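Lactoylglutathione lyase (Pseudomonas aeruginosa, PDB 4MTS) is a metal-binding member of the glyoxalase/bleomycin resistance protein/dioxygenase superfamily that carries nickel and zinc ions. Local coordinates at residues 45-48 / 49-53; 11-14 / 15-19. One frame throughout, in Å; residues are numbered along the deposited sequence. Where two conformers were deposited one is given.

Contact 1: residues 45-48 / 49-53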
loop_
_atom_site.group_PDB
_atom_site.type_symbol
_atom_site.label_atom_id
_atom_site.label_comp_id
_atom_site.label_asym_id
_atom_site.label_seq_id
_atom_site.Cartn_x
_atom_site.Cartn_y
_atom_site.Cartn_z
ATOM N N GLY A 45 12.063 1.985 -2.542
ATOM C CA GLY A 45 11.456 1.694 -3.822
ATOM C C GLY A 45 12.466 1.457 -4.911
ATOM O O GLY A 45 13.660 1.236 -4.643
ATOM N N TYR A 46 11.969 1.440 -6.140
ATOM C CA TYR A 46 12.794 1.105 -7.298
ATOM C C TYR A 46 13.073 2.278 -8.198
ATOM O O TYR A 46 14.031 2.240 -8.967
ATOM C CB TYR A 46 12.129 -0.034 -8.114
ATOM C CG TYR A 46 11.956 -1.301 -7.313
ATOM C CD1 TYR A 46 13.053 -2.065 -6.944
ATOM C CD2 TYR A 46 10.696 -1.718 -6.887
ATOM C CE1 TYR A 46 12.903 -3.244 -6.216
ATOM C CE2 TYR A 46 10.539 -2.879 -6.118
ATOM C CZ TYR A 46 11.646 -3.636 -5.782
ATOM O OH TYR A 46 11.528 -4.788 -5.031
ATOM N N GLN A 47 12.207 3.281 -8.164
ATOM C CA GLN A 47 12.332 4.483 -8.971
ATOM C C GLN A 47 12.199 5.686 -8.075
ATOM O O GLN A 47 11.678 5.587 -6.963
ATOM C CB GLN A 47 11.238 4.532 -10.050
ATOM C CG GLN A 47 11.296 3.409 -11.067
ATOM C CD GLN A 47 10.014 3.375 -11.836
ATOM O OE1 GLN A 47 9.773 4.201 -12.717
ATOM N NE2 GLN A 47 9.126 2.467 -11.461
ATOM N N ASP A 48 12.649 6.833 -8.562
ATOM C CA ASP A 48 12.564 8.075 -7.815
ATOM C C ASP A 48 11.110 8.327 -7.396
ATOM O O ASP A 48 10.183 7.984 -8.142
ATOM C CB ASP A 48 13.060 9.221 -8.715
ATOM C CG ASP A 48 14.572 9.300 -8.912
ATOM O OD1 ASP A 48 15.273 8.293 -8.617
ATOM O OD2 ASP A 48 15.056 10.361 -9.369
ATOM N N GLU A 49 10.907 8.925 -6.215
ATOM C CA GLU A 49 9.553 9.254 -5.745
ATOM C C GLU A 49 8.789 10.120 -6.748
ATOM O O GLU A 49 7.562 10.049 -6.793
ATOM C CB GLU A 49 9.592 9.985 -4.404
ATOM C CG GLU A 49 9.789 9.065 -3.218
ATOM C CD GLU A 49 9.870 9.871 -1.946
ATOM O OE1 GLU A 49 10.975 10.379 -1.640
ATOM O OE2 GLU A 49 8.807 10.101 -1.326
ATOM N N ARG A 50 9.503 10.963 -7.533
ATOM C CA ARG A 50 8.877 11.821 -8.537
ATOM C C ARG A 50 8.253 11.020 -9.682
ATOM O O ARG A 50 7.335 11.505 -10.338
ATOM C CB ARG A 50 9.930 12.787 -9.137
ATOM C CG ARG A 50 10.126 14.040 -8.299
ATOM C CD ARG A 50 11.360 14.816 -8.722
ATOM N NE ARG A 50 11.397 16.151 -8.120
ATOM C CZ ARG A 50 10.888 17.244 -8.683
ATOM N NH1 ARG A 50 10.294 17.175 -9.869
ATOM N NH2 ARG A 50 10.966 18.415 -8.063
ATOM N N ALA A 51 8.763 9.808 -9.917
ATOM C CA ALA A 51 8.409 8.937 -11.037
ATOM C C ALA A 51 7.440 7.799 -10.706
ATOM O O ALA A 51 6.789 7.249 -11.622
ATOM C CB ALA A 51 9.683 8.350 -11.618
ATOM N N ALA A 52 7.399 7.368 -9.429
ATOM C CA ALA A 52 6.583 6.207 -9.116
ATOM C C ALA A 52 6.217 6.160 -7.664
ATOM O O ALA A 52 6.870 6.807 -6.827
ATOM C CB ALA A 52 7.359 4.936 -9.470
ATOM N N ALA A 53 5.211 5.322 -7.365
ATOM C CA ALA A 53 4.783 5.092 -5.982
ATOM C C ALA A 53 5.878 4.357 -5.230
ATOM O O ALA A 53 6.567 3.482 -5.775
ATOM C CB ALA A 53 3.502 4.276 -5.944
HETATM O O HOH W 1 9.480 2.744 -6.657
HETATM O O HOH W 2 9.235 5.313 -5.922
#
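Gln47 lays its amide end over the methyl of Ala52, with NE2 3.6 Å from Ala52 CB. CD of the same amide sits 3.9 Å from that methyl, and Gln47 CB comes equally near, so the side chain runs alongside Ala52 and touches it at both its root and its end. The first torsion puts CG opposite the carbonyl carbon (chi1 -63°), and the extended chain beyond it carries the amide alongside the methyl. What brings the two residues together is a turn gathered round the carbonyl oxygen of Asp48. Ala51 N donates to Asp48 O at 2.9 Å, coming from above the carbonyl plane, 55° out of it; Ala52 N adds a weak bond of 3.1 Å to the same oxygen, its N-H...O angle just 135°. The methyl of Ala51 rests against this acceptor too, Ala51 CB to Asp48 O 3.5 Å. The whole is a hairpin connection between strands 39-45 and 54-60, antiparallel neighbours in the four-stranded sheet. At its mouth, water 1 accepts from Tyr46 N at 2.9 Å and donates to Ala53 O, bridging the two limbs. Water 2 lies close to both Gln47 O and Ala52 O. The acidic side chains turn out of the turn towards strand 27-34: Asp48 forms a salt bridge with Arg27, and Glu49 forms one with Arg30. On the other limb, Ala53 packs against Ala53 of the second subunit.

Contact 2: residues 11-14 / 15-19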
loop_
_atom_site.group_PDB
_atom_site.type_symbol
_atom_site.label_atom_id
_atom_site.label_comp_id
_atom_site.label_asym_id
_atom_site.label_seq_id
_atom_site.Cartn_x
_atom_site.Cartn_y
_atom_site.Cartn_z
ATOM N N ALA A 11 8.359 -2.120 13.790
ATOM C CA ALA A 11 8.893 -2.150 15.154
ATOM C C ALA A 11 10.372 -1.777 15.174
ATOM O O ALA A 11 10.836 -1.158 16.125
ATOM C CB ALA A 11 8.671 -3.526 15.782
ATOM N N ASP A 12 11.119 -2.184 14.147
ATOM C CA ASP A 12 12.565 -1.963 14.072
ATOM C C ASP A 12 12.839 -1.511 12.661
ATOM O O ASP A 12 12.710 -2.299 11.726
ATOM C CB ASP A 12 13.259 -3.305 14.355
ATOM C CG ASP A 12 14.770 -3.270 14.327
ATOM O OD1 ASP A 12 15.335 -2.407 13.608
ATOM O OD2 ASP A 12 15.383 -4.215 14.852
ATOM N N LEU A 13 13.202 -0.237 12.502
ATOM C CA LEU A 13 13.362 0.311 11.172
ATOM C C LEU A 13 14.569 -0.277 10.459
ATOM O O LEU A 13 14.496 -0.544 9.280
ATOM C CB LEU A 13 13.368 1.849 11.186
ATOM C CG LEU A 13 13.597 2.512 9.810
ATOM C CD1 LEU A 13 12.380 2.327 8.881
ATOM C CD2 LEU A 13 13.919 3.946 9.947
ATOM N N GLU A 14 15.674 -0.496 11.183
ATOM C CA GLU A 14 16.867 -1.078 10.544
ATOM C C GLU A 14 16.596 -2.475 10.067
ATOM O O GLU A 14 16.999 -2.785 8.961
ATOM C CB GLU A 14 18.117 -1.043 11.435
ATOM C CG GLU A 14 18.719 0.347 11.532
ATOM C CD GLU A 14 17.751 1.375 12.065
ATOM O OE1 GLU A 14 17.195 1.145 13.166
ATOM O OE2 GLU A 14 17.428 2.321 11.307
ATOM N N ALA A 15 15.856 -3.292 10.840
ATOM C CA ALA A 15 15.508 -4.670 10.422
ATOM C C ALA A 15 14.617 -4.615 9.163
ATOM O O ALA A 15 14.838 -5.376 8.192
ATOM C CB ALA A 15 14.762 -5.389 11.546
ATOM N N ALA A 16 13.647 -3.684 9.161
ATOM C CA ALA A 16 12.758 -3.476 8.015
ATOM C C ALA A 16 13.550 -3.101 6.761
ATOM O O ALA A 16 13.412 -3.758 5.737
ATOM C CB ALA A 16 11.714 -2.402 8.341
ATOM N N LEU A 17 14.402 -2.046 6.835
ATOM C CA LEU A 17 15.217 -1.604 5.706
ATOM C C LEU A 17 16.119 -2.723 5.168
ATOM O O LEU A 17 16.291 -2.846 3.958
ATOM C CB LEU A 17 16.072 -0.367 6.111
ATOM C CG LEU A 17 15.251 0.938 6.289
ATOM C CD1 LEU A 17 16.136 2.085 6.785
ATOM C CD2 LEU A 17 14.576 1.379 4.994
ATOM N N GLU A 18 16.663 -3.543 6.057
ATOM C CA GLU A 18 17.526 -4.647 5.623
ATOM C C GLU A 18 16.715 -5.597 4.730
ATOM O O GLU A 18 17.207 -6.003 3.695
ATOM C CB GLU A 18 18.064 -5.408 6.835
ATOM C CG GLU A 18 19.047 -4.601 7.673
ATOM C CD GLU A 18 20.164 -3.981 6.856
ATOM O OE1 GLU A 18 20.921 -4.743 6.216
ATOM O OE2 GLU A 18 20.216 -2.734 6.771
ATOM N N PHE A 19 15.480 -5.908 5.119
ATOM C CA PHE A 19 14.623 -6.771 4.283
ATOM C C PHE A 19 14.362 -6.133 2.930
ATOM O O PHE A 19 14.567 -6.782 1.909
ATOM C CB PHE A 19 13.302 -7.070 5.000
ATOM C CG PHE A 19 12.289 -7.809 4.153
ATOM C CD1 PHE A 19 12.342 -9.197 4.025
ATOM C CD2 PHE A 19 11.266 -7.124 3.508
ATOM C CE1 PHE A 19 11.406 -9.882 3.233
ATOM C CE2 PHE A 19 10.337 -7.809 2.709
ATOM C CZ PHE A 19 10.411 -9.181 2.575
#
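The backbone enters helix 13-23 at Asp12, whose carbonyl starts the i to i+4 ladder with Ala16 N to Asp12 O at 3.1 Å, followed by Leu17 N to Leu13 O and Glu18 N to Glu14 O. The second of these is almost straight, with an N-H...O angle of 176°. Asp12 also uses its side chain: OD1 accepts from Ala15 N at 3.0 Å, and the N-H arrives from above the carboxylate plane, 64° out of it. With CG swung opposite the backbone N (chi1 -180°), the carboxylate lies over the first turn, and Asp12 CG also rests 3.5 Å from Ala15 CB. One turn along, Leu13 and Leu17 cross obliquely, Leu13 CG meeting Leu17 CD1 at 4.0 Å. Leu17 CG meanwhile sits 3.4 Å from Leu13 O, beside the oxygen that its own backbone N-H grips. This leucine pair faces the sheet: both side chains reach Ala42 and Leu57 on neighbouring strands, and Ala16 adds its methyl against Leu57. On the more open side, Glu18 CG, set opposite the carbonyl carbon by the first torsion, lies a tight 3.0 Å from Glu14 O. The carboxylates of these two acids have partners beyond the first turns, Glu14, in the conformer described, in a salt bridge to Arg31 and Glu18 in one to Arg22. Asp12 is thus a classic aspartate N-cap, opening an amphipathic helix whose leucine face packs on the four-stranded sheet, as in the beta-alpha-beta-beta-beta modules of the glyoxalase superfamily.

In the fold
Contact 2 comes first along the chain, at the start of the helix that covers the sheet of strands 2-9, 54-60, 39-45 and 27-34; contact 1 is the connection between the two central strands of that sheet. Their centres lie 20 Å apart and their nearest atoms about 8 Å, so they do not touch. Strand 27-34 lies next to both, its arginines reaching acids of each (for Glu14, in one of its two conformers). His5 and Glu56 bind a zinc ion, and His74 and Glu122 the nickel ion; neither contact supplies one of these ligands. The side chain of Glu49 is about 8 Å from a bound zinc, and that of Leu13 about 13 Å.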